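Molybdopterin-guanine dinucleotide biosynthesis adapter protein (Escherichia coli, PDB 1NP6) binds GTP, hydrolyses it weakly, and may act as a homodimeric adapter that makes the synthesis and use of molybdopterin guanine dinucleotide efficient. Local coordinates at residues A12-T17 with V118-G123; G18-L23 with L105-K110; R135-V140 with L148-L153. All blocks are in the same frame, centred on the assembly; numbering follows the deposited sequence.

Contact 1 of 3, residues A12-T17 with V118-G123; sequences AAWSGT and VLFRDG. With SO4 (sulfate ion), chain D.
The P-loop (Walker A motif) of MobB leaves strand 8-12 at Ala12, which is bridged to Val118 of the neighbouring parallel strand 116-120. Leu119 N donates to Ala12 O at 3.0 Å, and the CA-H of Val118 also leans on that oxygen. Beyond Ala12 the strands part, and water 1 is held by Leu119 O and more weakly by Trp14 N. On the helix side of the sheet Ala13 CB rests on Leu119 CB at 3.9 Å, and Leu119 reaches on to Lys19 and Leu22 of helix 19-32. On the other side Trp14 and Phe120 point the same way and meet edge to edge, Trp14 CZ3 lying 4.1 Å from Phe120 CD1; His126 stacks on the indole. A type II turn from Trp14 to Thr17 shapes the loop, and Trp14 O accepts both Thr17 N and Thr17 OG1 from the same face of its plane. With OG1 beside its own backbone N (chi1 -68°), Thr17 turns CG2 to Leu119 and Arg121, while water 2 links OG1 to Arg121 N. The side chain of Arg121 bends at chi3 (82°) and brings NH1 to Gly16 O at 3.1 Å, a straight bond (166°) lying in the guanidinium plane and on a carbonyl lone pair; Thr17 O is also close to NH1. Gly16 N, on a different side of the turn, gives a nearly linear bond of 2.9 Å to sulfate O4. Arg121 thus holds the carbonyl of the Gly16-Thr17 peptide while the anion takes the N-H of the Ser15-Gly16 peptide, so the two peptides around Gly16 are fixed separately, probably as they would be for a GTP phosphate.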
ATOM      1  N   ALA B  12      12.016 -20.424   2.958  1.00 31.25           N
ATOM      2  CA  ALA B  12      11.009 -21.356   3.420  1.00 30.47           C
ATOM      3  C   ALA B  12      11.501 -22.204   4.576  1.00 27.63           C
ATOM      4  O   ALA B  12      12.632 -22.690   4.562  1.00 33.83           O
ATOM      5  CB  ALA B  12      10.533 -22.246   2.245  1.00 33.22           C
ATOM      6  N   ALA B  13      10.629 -22.384   5.571  1.00 35.43           N
ATOM      7  CA  ALA B  13      10.900 -23.200   6.751  1.00 32.79           C
ATOM      8  C   ALA B  13       9.619 -23.522   7.523  1.00 33.28           C
ATOM      9  O   ALA B  13       8.633 -22.775   7.452  1.00 39.29           O
ATOM     10  CB  ALA B  13      11.918 -22.509   7.686  1.00 36.80           C
ATOM     11  N   TRP B  14       9.638 -24.637   8.248  1.00 38.38           N
ATOM     12  CA  TRP B  14       8.595 -24.954   9.228  1.00 44.36           C
ATOM     13  C   TRP B  14       8.538 -23.853  10.279  1.00 46.53           C
ATOM     14  O   TRP B  14       9.574 -23.303  10.650  1.00 40.98           O
ATOM     15  CB  TRP B  14       8.916 -26.258   9.968  1.00 48.26           C
ATOM     16  CG  TRP B  14       8.969 -27.519   9.139  1.00 54.80           C
ATOM     17  CD1 TRP B  14       7.948 -28.078   8.397  1.00 42.13           C
ATOM     18  CD2 TRP B  14      10.093 -28.399   8.996  1.00 37.02           C
ATOM     19  NE1 TRP B  14       8.382 -29.239   7.802  1.00 43.34           N
ATOM     20  CE2 TRP B  14       9.691 -29.463   8.146  1.00 37.64           C
ATOM     21  CE3 TRP B  14      11.401 -28.401   9.493  1.00 43.56           C
ATOM     22  CZ2 TRP B  14      10.556 -30.510   7.788  1.00 38.17           C
ATOM     23  CZ3 TRP B  14      12.266 -29.440   9.128  1.00 46.72           C
ATOM     24  CH2 TRP B  14      11.833 -30.479   8.284  1.00 52.66           C
ATOM     25  N   SER B  15       7.330 -23.567  10.768  1.00 41.91           N
ATOM     26  CA  SER B  15       7.098 -22.616  11.855  1.00 48.06           C
ATOM     27  C   SER B  15       8.075 -22.817  13.023  1.00 45.38           C
ATOM     28  O   SER B  15       8.274 -23.945  13.492  1.00 46.80           O
ATOM     29  CB  SER B  15       5.650 -22.761  12.351  1.00 57.83           C
ATOM     30  OG  SER B  15       5.282 -21.708  13.225  1.00 68.99           O
ATOM     31  N   GLY B  16       8.691 -21.732  13.479  1.00 48.77           N
ATOM     32  CA  GLY B  16       9.582 -21.791  14.629  1.00 52.81           C
ATOM     33  C   GLY B  16      11.043 -22.087  14.318  1.00 51.55           C
ATOM     34  O   GLY B  16      11.889 -22.050  15.217  1.00 38.33           O
ATOM     35  N   THR B  17      11.342 -22.376  13.051  1.00 38.14           N
ATOM     36  CA  THR B  17      12.715 -22.653  12.613  1.00 36.67           C
ATOM     37  C   THR B  17      13.618 -21.416  12.672  1.00 36.86           C
ATOM     38  O   THR B  17      14.818 -21.537  12.921  1.00 35.92           O
ATOM     39  CB  THR B  17      12.703 -23.223  11.175  1.00 34.49           C
ATOM     40  OG1 THR B  17      12.106 -24.517  11.186  1.00 38.92           O
ATOM     41  CG2 THR B  17      14.125 -23.501  10.660  1.00 34.31           C
ATOM     42  N   VAL B 118      15.879 -22.920   1.712  1.00 24.50           N
ATOM     43  CA  VAL B 118      15.174 -23.659   2.757  1.00 30.40           C
ATOM     44  C   VAL B 118      16.055 -23.655   4.019  1.00 32.48           C
ATOM     45  O   VAL B 118      17.259 -23.764   3.922  1.00 35.22           O
ATOM     46  CB  VAL B 118      14.891 -25.119   2.309  1.00 43.86           C
ATOM     47  CG1 VAL B 118      14.344 -26.000   3.458  1.00 35.61           C
ATOM     48  CG2 VAL B 118      13.923 -25.118   1.142  1.00 40.97           C
ATOM     49  N   LEU B 119      15.438 -23.508   5.182  1.00 34.02           N
ATOM     50  CA  LEU B 119      16.185 -23.420   6.445  1.00 32.58           C
ATOM     51  C   LEU B 119      15.998 -24.674   7.286  1.00 36.13           C
ATOM     52  O   LEU B 119      14.940 -25.310   7.219  1.00 39.87           O
ATOM     53  CB  LEU B 119      15.743 -22.179   7.231  1.00 25.98           C
ATOM     54  CG  LEU B 119      15.535 -20.858   6.463  1.00 25.56           C
ATOM     55  CD1 LEU B 119      15.061 -19.781   7.413  1.00 36.21           C
ATOM     56  CD2 LEU B 119      16.777 -20.373   5.686  1.00 26.58           C
ATOM     57  N   PHE B 120      17.033 -25.042   8.049  1.00 34.43           N
ATOM     58  CA  PHE B 120      16.974 -26.166   8.994  1.00 29.34           C
ATOM     59  C   PHE B 120      17.737 -25.833  10.279  1.00 38.92           C
ATOM     60  O   PHE B 120      18.895 -25.443  10.229  1.00 29.59           O
ATOM     61  CB  PHE B 120      17.562 -27.452   8.364  1.00 38.86           C
ATOM     62  CG  PHE B 120      17.502 -28.666   9.273  1.00 39.04           C
ATOM     63  CD1 PHE B 120      16.322 -29.414   9.389  1.00 31.61           C
ATOM     64  CD2 PHE B 120      18.617 -29.060  10.016  1.00 29.92           C
ATOM     65  CE1 PHE B 120      16.246 -30.521  10.252  1.00 26.59           C
ATOM     66  CE2 PHE B 120      18.555 -30.173  10.886  1.00 40.39           C
ATOM     67  CZ  PHE B 120      17.366 -30.917  10.983  1.00 41.66           C
ATOM     68  N   ARG B 121      17.074 -25.992  11.415  1.00 33.67           N
ATOM     69  CA  ARG B 121      17.723 -25.924  12.727  1.00 41.63           C
ATOM     70  C   ARG B 121      17.473 -27.226  13.465  1.00 35.62           C
ATOM     71  O   ARG B 121      16.314 -27.612  13.684  1.00 36.42           O
ATOM     72  CB  ARG B 121      17.208 -24.726  13.553  1.00 34.46           C
ATOM     73  CG  ARG B 121      18.027 -24.494  14.825  1.00 50.11           C
ATOM     74  CD  ARG B 121      17.578 -23.365  15.742  1.00 75.66           C
ATOM     75  NE  ARG B 121      16.481 -23.778  16.613  1.00 76.76           N
ATOM     76  CZ  ARG B 121      15.225 -23.452  16.382  1.00 59.24           C
ATOM     77  NH1 ARG B 121      14.946 -22.711  15.325  1.00 45.72           N
ATOM     78  NH2 ARG B 121      14.256 -23.855  17.189  1.00 49.08           N
ATOM     79  N   ASP B 122      18.552 -27.905  13.850  1.00 32.30           N
ATOM     80  CA  ASP B 122      18.448 -29.229  14.455  1.00 47.28           C
ATOM     81  C   ASP B 122      17.526 -29.249  15.685  1.00 48.36           C
ATOM     82  O   ASP B 122      16.679 -30.130  15.807  1.00 49.77           O
ATOM     83  CB  ASP B 122      19.839 -29.770  14.800  1.00 50.95           C
ATOM     84  CG  ASP B 122      19.875 -31.295  14.908  1.00 70.41           C
ATOM     85  OD1 ASP B 122      20.267 -31.781  15.988  1.00 72.39           O
ATOM     86  OD2 ASP B 122      19.556 -32.087  13.978  1.00 53.40           O
ATOM     87  N   GLY B 123      17.676 -28.260  16.568  1.00 44.37           N
ATOM     88  CA  GLY B 123      16.921 -28.189  17.806  1.00 53.70           C
ATOM     89  C   GLY B 123      15.434 -27.881  17.681  1.00 59.97           C
ATOM     90  O   GLY B 123      14.772 -27.647  18.684  1.00 58.52           O
TER
HETATM   91  S   SO4 D 205       9.715 -18.754  12.017  1.00 50.25           S
HETATM   92  O1  SO4 D 205       9.788 -17.352  11.634  1.00 49.68           O
HETATM   93  O2  SO4 D 205      10.361 -19.608  11.009  1.00 48.44           O
HETATM   94  O3  SO4 D 205      10.410 -18.897  13.286  1.00 48.45           O
HETATM   95  O4  SO4 D 205       8.324 -19.154  12.163  1.00 47.81           O
HETATM   96  O   HOH W   1      12.559 -26.155   7.284  1.00 47.53           O
HETATM   97  O   HOH W   2      14.283 -26.861  10.915  1.00 37.61           O

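Contact 2 of 3, residues G18-L23 with L105-K110; sequences GKTTLL and LVEGFK. With SO4 (sulfate ion), chain D.
Glu107, at the end of strand 103-107, is the first residue of segment 105-110 to touch helix 19-32, where it meets Lys19, Thr20 and Leu23. Its CG stands anti to the backbone N (chi1 162°) and the chain continues extended, so that the carboxylate is carried from the strand to the foot of the helix. Along the way Glu107 CG packs against Lys19 CD at 3.7 Å, the two side chains sliding past each other in opposite directions. Leu23 also runs counter to it, with CD2 3.4 Å from Glu107 OE2; the same leucine touches Phe11 of strand 8-12 and packs on Leu59 of the second subunit. The Thr20 side chain crosses that of Glu107 at about a right angle: its CG2 is 3.2 Å from Glu107 OE2 and equally near sulfate O1, so this methyl touches both the acid and the anion, contacts short enough to be tight. Lys19 NZ remains 5.1 Å from Glu107 OE2, too far for a salt bridge, though the opposite charges may still attract. The helix start that Glu107 faces is the end of the Walker A P-loop, where inferred GTP-binding residues Gly18, Lys19 and Thr20 grip the sulfate through their backbone. Gly18, the N-cap, and Lys19 both give their N-H to O2, the bond from Lys19 N being 2.9 Å, and Thr20 N reaches O1 nearly straight (175°). The positive end of the helix dipole probably adds to the hold on the anion. Gly108 takes the chain away from the strand with a backbone (phi 93°) that calls for glycine; its N is 4.3 Å from Lys19 NZ.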
ATOM      1  N   GLY B  18      13.053 -20.246  12.376  1.00 42.05           N
ATOM      2  CA  GLY B  18      13.780 -18.990  12.505  1.00 44.55           C
ATOM      3  C   GLY B  18      13.790 -18.088  11.276  1.00 39.78           C
ATOM      4  O   GLY B  18      14.668 -17.248  11.134  1.00 37.33           O
ATOM      5  N   LYS B  19      12.819 -18.271  10.386  1.00 38.89           N
ATOM      6  CA  LYS B  19      12.648 -17.445   9.186  1.00 29.47           C
ATOM      7  C   LYS B  19      12.661 -15.904   9.384  1.00 33.46           C
ATOM      8  O   LYS B  19      13.506 -15.212   8.797  1.00 33.70           O
ATOM      9  CB  LYS B  19      11.354 -17.854   8.493  1.00 45.91           C
ATOM     10  CG  LYS B  19      11.536 -18.250   7.075  1.00 44.25           C
ATOM     11  CD  LYS B  19      10.240 -18.112   6.316  1.00 70.89           C
ATOM     12  CE  LYS B  19       9.374 -19.336   6.482  1.00 50.15           C
ATOM     13  NZ  LYS B  19       8.113 -19.027   7.224  1.00 71.67           N
ATOM     14  N   THR B  20      11.721 -15.364  10.165  1.00 35.33           N
ATOM     15  CA  THR B  20      11.605 -13.891  10.283  1.00 44.10           C
ATOM     16  C   THR B  20      12.834 -13.264  10.975  1.00 45.43           C
ATOM     17  O   THR B  20      13.316 -12.189  10.577  1.00 45.76           O
ATOM     18  CB  THR B  20      10.270 -13.420  10.952  1.00 46.51           C
ATOM     19  OG1 THR B  20      10.407 -13.404  12.380  1.00 61.45           O
ATOM     20  CG2 THR B  20       9.106 -14.384  10.682  1.00 39.78           C
ATOM     21  N   THR B  21      13.342 -13.968  11.981  1.00 53.60           N
ATOM     22  CA  THR B  21      14.563 -13.596  12.695  1.00 55.11           C
ATOM     23  C   THR B  21      15.788 -13.527  11.770  1.00 54.80           C
ATOM     24  O   THR B  21      16.616 -12.619  11.884  1.00 51.91           O
ATOM     25  CB  THR B  21      14.799 -14.602  13.850  1.00 58.56           C
ATOM     26  OG1 THR B  21      13.949 -14.260  14.951  1.00 51.27           O
ATOM     27  CG2 THR B  21      16.217 -14.524  14.424  1.00 45.48           C
ATOM     28  N   LEU B  22      15.897 -14.500  10.867  1.00 46.31           N
ATOM     29  CA  LEU B  22      16.964 -14.546   9.882  1.00 44.84           C
ATOM     30  C   LEU B  22      16.851 -13.367   8.922  1.00 34.38           C
ATOM     31  O   LEU B  22      17.839 -12.689   8.669  1.00 35.13           O
ATOM     32  CB  LEU B  22      16.949 -15.884   9.110  1.00 38.08           C
ATOM     33  CG  LEU B  22      18.088 -16.051   8.083  1.00 41.97           C
ATOM     34  CD1 LEU B  22      19.467 -15.907   8.725  1.00 38.16           C
ATOM     35  CD2 LEU B  22      17.999 -17.370   7.350  1.00 42.25           C
ATOM     36  N   LEU B  23      15.650 -13.149   8.377  1.00 28.34           N
ATOM     37  CA  LEU B  23      15.384 -12.036   7.455  1.00 28.90           C
ATOM     38  C   LEU B  23      15.660 -10.670   8.099  1.00 48.63           C
ATOM     39  O   LEU B  23      16.122  -9.743   7.426  1.00 40.96           O
ATOM     40  CB  LEU B  23      13.965 -12.104   6.916  1.00 32.52           C
ATOM     41  CG  LEU B  23      13.670 -12.690   5.533  1.00 43.98           C
ATOM     42  CD1 LEU B  23      14.815 -13.481   4.915  1.00 42.60           C
ATOM     43  CD2 LEU B  23      12.365 -13.501   5.552  1.00 40.09           C
ATOM     44  N   LEU B 105      12.324 -10.270  -1.743  1.00 27.47           N
ATOM     45  CA  LEU B 105      12.278 -11.434  -0.860  1.00 32.03           C
ATOM     46  C   LEU B 105      10.827 -11.829  -0.562  1.00 33.04           C
ATOM     47  O   LEU B 105       9.980 -10.949  -0.417  1.00 30.59           O
ATOM     48  CB  LEU B 105      13.028 -11.166   0.456  1.00 27.50           C
ATOM     49  CG  LEU B 105      14.489 -10.714   0.286  1.00 37.30           C
ATOM     50  CD1 LEU B 105      15.054 -10.035   1.552  1.00 36.15           C
ATOM     51  CD2 LEU B 105      15.365 -11.901  -0.122  1.00 47.88           C
ATOM     52  N   VAL B 106      10.566 -13.139  -0.444  1.00 36.24           N
ATOM     53  CA  VAL B 106       9.197 -13.665  -0.245  1.00 24.32           C
ATOM     54  C   VAL B 106       9.117 -14.643   0.918  1.00 24.27           C
ATOM     55  O   VAL B 106       9.926 -15.573   1.008  1.00 31.30           O
ATOM     56  CB  VAL B 106       8.659 -14.348  -1.538  1.00 36.73           C
ATOM     57  CG1 VAL B 106       7.187 -14.807  -1.350  1.00 35.26           C
ATOM     58  CG2 VAL B 106       8.807 -13.414  -2.723  1.00 31.81           C
ATOM     59  N   GLU B 107       8.138 -14.443   1.804  1.00 29.10           N
ATOM     60  CA  GLU B 107       8.028 -15.213   3.052  1.00 31.79           C
ATOM     61  C   GLU B 107       6.589 -15.426   3.601  1.00 49.24           C
ATOM     62  O   GLU B 107       5.747 -14.531   3.537  1.00 46.44           O
ATOM     63  CB  GLU B 107       8.873 -14.503   4.120  1.00 43.38           C
ATOM     64  CG  GLU B 107       8.538 -14.891   5.540  1.00 58.64           C
ATOM     65  CD  GLU B 107       8.944 -13.829   6.525  1.00 54.88           C
ATOM     66  OE1 GLU B 107       8.582 -12.652   6.313  1.00 56.75           O
ATOM     67  OE2 GLU B 107       9.638 -14.179   7.499  1.00 64.30           O
ATOM     68  N   GLY B 108       6.323 -16.614   4.149  1.00 54.99           N
ATOM     69  CA  GLY B 108       5.106 -16.876   4.914  1.00 50.18           C
ATOM     70  C   GLY B 108       3.912 -17.449   4.155  1.00 53.33           C
ATOM     71  O   GLY B 108       2.870 -17.745   4.758  1.00 51.31           O
ATOM     72  N   PHE B 109       4.061 -17.606   2.843  1.00 43.80           N
ATOM     73  CA  PHE B 109       3.001 -18.164   1.991  1.00 46.06           C
ATOM     74  C   PHE B 109       3.024 -19.698   1.967  1.00 56.42           C
ATOM     75  O   PHE B 109       4.094 -20.315   1.935  1.00 51.23           O
ATOM     76  CB  PHE B 109       3.112 -17.617   0.560  1.00 36.36           C
ATOM     77  CG  PHE B 109       2.782 -16.136   0.439  1.00 54.86           C
ATOM     78  CD1 PHE B 109       3.766 -15.166   0.651  1.00 47.21           C
ATOM     79  CD2 PHE B 109       1.493 -15.715   0.108  1.00 58.58           C
ATOM     80  CE1 PHE B 109       3.466 -13.802   0.560  1.00 50.72           C
ATOM     81  CE2 PHE B 109       1.182 -14.354   0.002  1.00 47.19           C
ATOM     82  CZ  PHE B 109       2.173 -13.396   0.228  1.00 61.10           C
ATOM     83  N   LYS B 110       1.834 -20.299   1.984  1.00 68.50           N
ATOM     84  CA  LYS B 110       1.673 -21.755   1.894  1.00 71.60           C
ATOM     85  C   LYS B 110       2.258 -22.306   0.594  1.00 68.47           C
ATOM     86  O   LYS B 110       2.934 -23.338   0.598  1.00 59.59           O
ATOM     87  CB  LYS B 110       0.190 -22.127   1.984  1.00 77.97           C
ATOM     88  CG  LYS B 110      -0.148 -23.152   3.058  1.00 86.16           C
ATOM     89  CD  LYS B 110      -1.648 -23.448   3.090  1.00 72.92           C
ATOM     90  CE  LYS B 110      -2.382 -22.538   4.071  1.00 81.58           C
ATOM     91  NZ  LYS B 110      -2.790 -21.254   3.432  1.00 76.96           N
TER
HETATM   92  S   SO4 D 205       9.715 -18.754  12.017  1.00 50.25           S
HETATM   93  O1  SO4 D 205       9.788 -17.352  11.634  1.00 49.68           O
HETATM   94  O2  SO4 D 205      10.361 -19.608  11.009  1.00 48.44           O
HETATM   95  O3  SO4 D 205      10.410 -18.897  13.286  1.00 48.45           O
HETATM   96  O4  SO4 D 205       8.324 -19.154  12.163  1.00 47.81           O

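Contact 3 of 3, residues R135-V140 with L148-L153; sequences RHVIAV and LDVALL
Two backbone hydrogen bonds join Val140 to the neighbouring strand, one on each side of Leu152. Val140 N donates to Ala151 O at 3.1 Å, nearly straight (167°), and Val140 O accepts from Leu153 N at 3.1 Å; this is the parallel pattern, in which one residue bonds to the two that flank its partner. CA-H...O contacts accompany the bonds: Ala139 CA lies near Ala151 O, and Leu152 CA near Val140 O. The short strand segments run at 39° to each other, a marked divergence, and before Ala151 segment 148-153 touches segment 135-140 through side chains. Apolar packing occupies both faces of the sheet. On the face of Ala139 and Ala151 the two methyls are 4.1 Å apart, and Leu153 swings CD1 to within 3.9 Å of Ala139 CB; Phe164 and Leu161 of helix 158-170 cover this side. On the face of Val140 the partner is Leu148, whose CD1 meets Val140 CG2 at 3.7 Å, the two side chains crossing at about a right angle. Val150 points at strand 137-142 and splits its branches: with chi1 at -59°, CG1 goes to Val137 O at 3.5 Å, while CG2 sits over Ala139 CA and comes within 4.2 Å of Val140 CG2. In this way the valine fills the angle where the two segments separate. Val137 and Ala139 also face strand 116-120, touching or bonding to Val118. The pairing adds strand 151-154 alongside strand 137-142 as the outermost strand of the chain's six-stranded parallel sheet, itself the core of the alpha/beta fold that MobB shares with P-loop NTPases.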
ATOM      1  N   ARG B 135      12.283 -28.729  -7.011  1.00 52.59           N
ATOM      2  CA  ARG B 135      13.188 -28.251  -8.067  1.00 50.42           C
ATOM      3  C   ARG B 135      13.592 -26.771  -7.945  1.00 39.48           C
ATOM      4  O   ARG B 135      14.576 -26.336  -8.552  1.00 44.93           O
ATOM      5  CB  ARG B 135      12.609 -28.528  -9.462  1.00 52.61           C
ATOM      6  CG  ARG B 135      11.306 -27.813  -9.757  1.00 55.79           C
ATOM      7  CD  ARG B 135      10.666 -28.200 -11.088  1.00 75.91           C
ATOM      8  NE  ARG B 135      10.414 -27.031 -11.929  1.00 78.18           N
ATOM      9  CZ  ARG B 135      11.303 -26.494 -12.766  1.00 80.97           C
ATOM     10  NH1 ARG B 135      12.517 -27.019 -12.891  1.00 59.95           N
ATOM     11  NH2 ARG B 135      10.976 -25.426 -13.480  1.00 73.43           N
ATOM     12  N   HIS B 136      12.831 -26.013  -7.163  1.00 47.87           N
ATOM     13  CA  HIS B 136      13.074 -24.578  -7.004  1.00 44.16           C
ATOM     14  C   HIS B 136      14.141 -24.208  -5.971  1.00 46.18           C
ATOM     15  O   HIS B 136      14.552 -23.053  -5.914  1.00 40.51           O
ATOM     16  CB  HIS B 136      11.762 -23.871  -6.669  1.00 33.90           C
ATOM     17  CG  HIS B 136      10.782 -23.872  -7.800  1.00 60.10           C
ATOM     18  ND1 HIS B 136       9.473 -24.272  -7.648  1.00 68.10           N
ATOM     19  CD2 HIS B 136      10.926 -23.535  -9.104  1.00 54.52           C
ATOM     20  CE1 HIS B 136       8.849 -24.176  -8.810  1.00 62.31           C
ATOM     21  NE2 HIS B 136       9.709 -23.732  -9.708  1.00 59.13           N
ATOM     22  N   VAL B 137      14.578 -25.172  -5.160  1.00 46.68           N
ATOM     23  CA  VAL B 137      15.519 -24.902  -4.061  1.00 44.97           C
ATOM     24  C   VAL B 137      16.952 -24.709  -4.586  1.00 47.32           C
ATOM     25  O   VAL B 137      17.478 -25.575  -5.282  1.00 43.22           O
ATOM     26  CB  VAL B 137      15.470 -26.035  -2.988  1.00 39.33           C
ATOM     27  CG1 VAL B 137      16.497 -25.809  -1.855  1.00 39.62           C
ATOM     28  CG2 VAL B 137      14.079 -26.173  -2.417  1.00 40.26           C
ATOM     29  N   ILE B 138      17.568 -23.572  -4.258  1.00 30.31           N
ATOM     30  CA  ILE B 138      18.941 -23.278  -4.669  1.00 34.64           C
ATOM     31  C   ILE B 138      19.975 -23.523  -3.552  1.00 39.17           C
ATOM     32  O   ILE B 138      21.191 -23.547  -3.810  1.00 34.35           O
ATOM     33  CB  ILE B 138      19.047 -21.822  -5.235  1.00 47.97           C
ATOM     34  CG1 ILE B 138      18.812 -20.759  -4.126  1.00 38.69           C
ATOM     35  CG2 ILE B 138      18.075 -21.646  -6.417  1.00 39.78           C
ATOM     36  CD1 ILE B 138      19.130 -19.310  -4.558  1.00 31.04           C
ATOM     37  N   ALA B 139      19.483 -23.709  -2.323  1.00 34.33           N
ATOM     38  CA  ALA B 139      20.352 -23.941  -1.157  1.00 35.72           C
ATOM     39  C   ALA B 139      19.530 -24.304   0.080  1.00 35.03           C
ATOM     40  O   ALA B 139      18.349 -23.992   0.142  1.00 34.26           O
ATOM     41  CB  ALA B 139      21.166 -22.697  -0.881  1.00 29.03           C
ATOM     42  N   VAL B 140      20.164 -24.974   1.046  1.00 41.53           N
ATOM     43  CA  VAL B 140      19.613 -25.170   2.391  1.00 33.43           C
ATOM     44  C   VAL B 140      20.566 -24.487   3.376  1.00 39.40           C
ATOM     45  O   VAL B 140      21.735 -24.843   3.408  1.00 31.13           O
ATOM     46  CB  VAL B 140      19.519 -26.668   2.764  1.00 37.31           C
ATOM     47  CG1 VAL B 140      19.068 -26.869   4.212  1.00 28.96           C
ATOM     48  CG2 VAL B 140      18.552 -27.432   1.810  1.00 27.64           C
ATOM     49  N   LEU B 148      24.479 -32.754   0.511  1.00 58.99           N
ATOM     50  CA  LEU B 148      23.288 -32.453  -0.282  1.00 66.20           C
ATOM     51  C   LEU B 148      23.507 -32.373  -1.787  1.00 61.60           C
ATOM     52  O   LEU B 148      24.639 -32.253  -2.269  1.00 63.44           O
ATOM     53  CB  LEU B 148      22.634 -31.150   0.209  1.00 50.83           C
ATOM     54  CG  LEU B 148      21.847 -31.190   1.523  1.00 55.17           C
ATOM     55  CD1 LEU B 148      21.460 -29.783   1.941  1.00 41.76           C
ATOM     56  CD2 LEU B 148      20.615 -32.072   1.435  1.00 48.85           C
ATOM     57  N   ASP B 149      22.391 -32.427  -2.514  1.00 72.34           N
ATOM     58  CA  ASP B 149      22.354 -32.138  -3.946  1.00 74.47           C
ATOM     59  C   ASP B 149      22.659 -30.657  -4.230  1.00 77.97           C
ATOM     60  O   ASP B 149      23.421 -30.336  -5.150  1.00 82.44           O
ATOM     61  CB  ASP B 149      20.985 -32.518  -4.519  1.00 84.61           C
ATOM     62  CG  ASP B 149      20.018 -33.029  -3.449  1.00 97.50           C
ATOM     63  OD1 ASP B 149      20.088 -34.228  -3.095  1.00 98.53           O
ATOM     64  OD2 ASP B 149      19.158 -32.304  -2.902  1.00 94.00           O
ATOM     65  N   VAL B 150      22.063 -29.768  -3.431  1.00 56.37           N
ATOM     66  CA  VAL B 150      22.249 -28.322  -3.579  1.00 53.69           C
ATOM     67  C   VAL B 150      23.266 -27.779  -2.564  1.00 47.29           C
ATOM     68  O   VAL B 150      23.668 -28.496  -1.646  1.00 51.13           O
ATOM     69  CB  VAL B 150      20.902 -27.559  -3.436  1.00 52.57           C
ATOM     70  CG1 VAL B 150      19.900 -28.014  -4.485  1.00 63.51           C
ATOM     71  CG2 VAL B 150      20.320 -27.722  -2.029  1.00 55.77           C
ATOM     72  N   ALA B 151      23.666 -26.516  -2.729  1.00 41.61           N
ATOM     73  CA  ALA B 151      24.577 -25.839  -1.787  1.00 39.54           C
ATOM     74  C   ALA B 151      24.132 -25.970  -0.328  1.00 45.30           C
ATOM     75  O   ALA B 151      22.925 -26.020  -0.045  1.00 36.48           O
ATOM     76  CB  ALA B 151      24.702 -24.379  -2.144  1.00 31.95           C
ATOM     77  N   LEU B 152      25.106 -26.012   0.587  1.00 43.09           N
ATOM     78  CA  LEU B 152      24.813 -26.044   2.018  1.00 32.90           C
ATOM     79  C   LEU B 152      25.517 -24.902   2.750  1.00 35.66           C
ATOM     80  O   LEU B 152      26.753 -24.807   2.768  1.00 40.78           O
ATOM     81  CB  LEU B 152      25.121 -27.409   2.666  1.00 36.35           C
ATOM     82  CG  LEU B 152      24.742 -27.333   4.164  1.00 48.54           C
ATOM     83  CD1 LEU B 152      23.575 -28.216   4.562  1.00 38.57           C
ATOM     84  CD2 LEU B 152      25.915 -27.509   5.108  1.00 47.17           C
ATOM     85  N   LEU B 153      24.708 -24.036   3.348  1.00 34.47           N
ATOM     86  CA  LEU B 153      25.194 -22.803   3.945  1.00 35.41           C
ATOM     87  C   LEU B 153      25.021 -22.848   5.476  1.00 32.20           C
ATOM     88  O   LEU B 153      24.133 -23.516   5.998  1.00 34.13           O
ATOM     89  CB  LEU B 153      24.435 -21.601   3.354  1.00 32.85           C
ATOM     90  CG  LEU B 153      24.211 -21.550   1.825  1.00 40.10           C
ATOM     91  CD1 LEU B 153      23.311 -20.365   1.427  1.00 30.25           C
ATOM     92  CD2 LEU B 153      25.519 -21.499   1.071  1.00 43.64           C
TER

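Overall arrangement
All three contacts reach one parallel sheet, in the order 37-42, 103-107, 8-12, 116-120, 137-142, 151-154. Contacts 1 and 2, with centres 10 Å apart, share the sulfate: contact 1 supplies Gly16 N and contact 2 the amides of Gly18, Lys19 and Thr20, so the anion probably marks a phosphate position of GTP. Their packing is continuous, with Leu119 CD2 3.6 Å from Leu22 CD2 and Ala13 N 3.4 Å from Lys19 CE. Contact 3 continues the sheet from contact 1, Val118 N lying 3.1 Å from Ala139 O in a probable hydrogen bond, but stays about 9 Å from contact 2 at the nearest atoms.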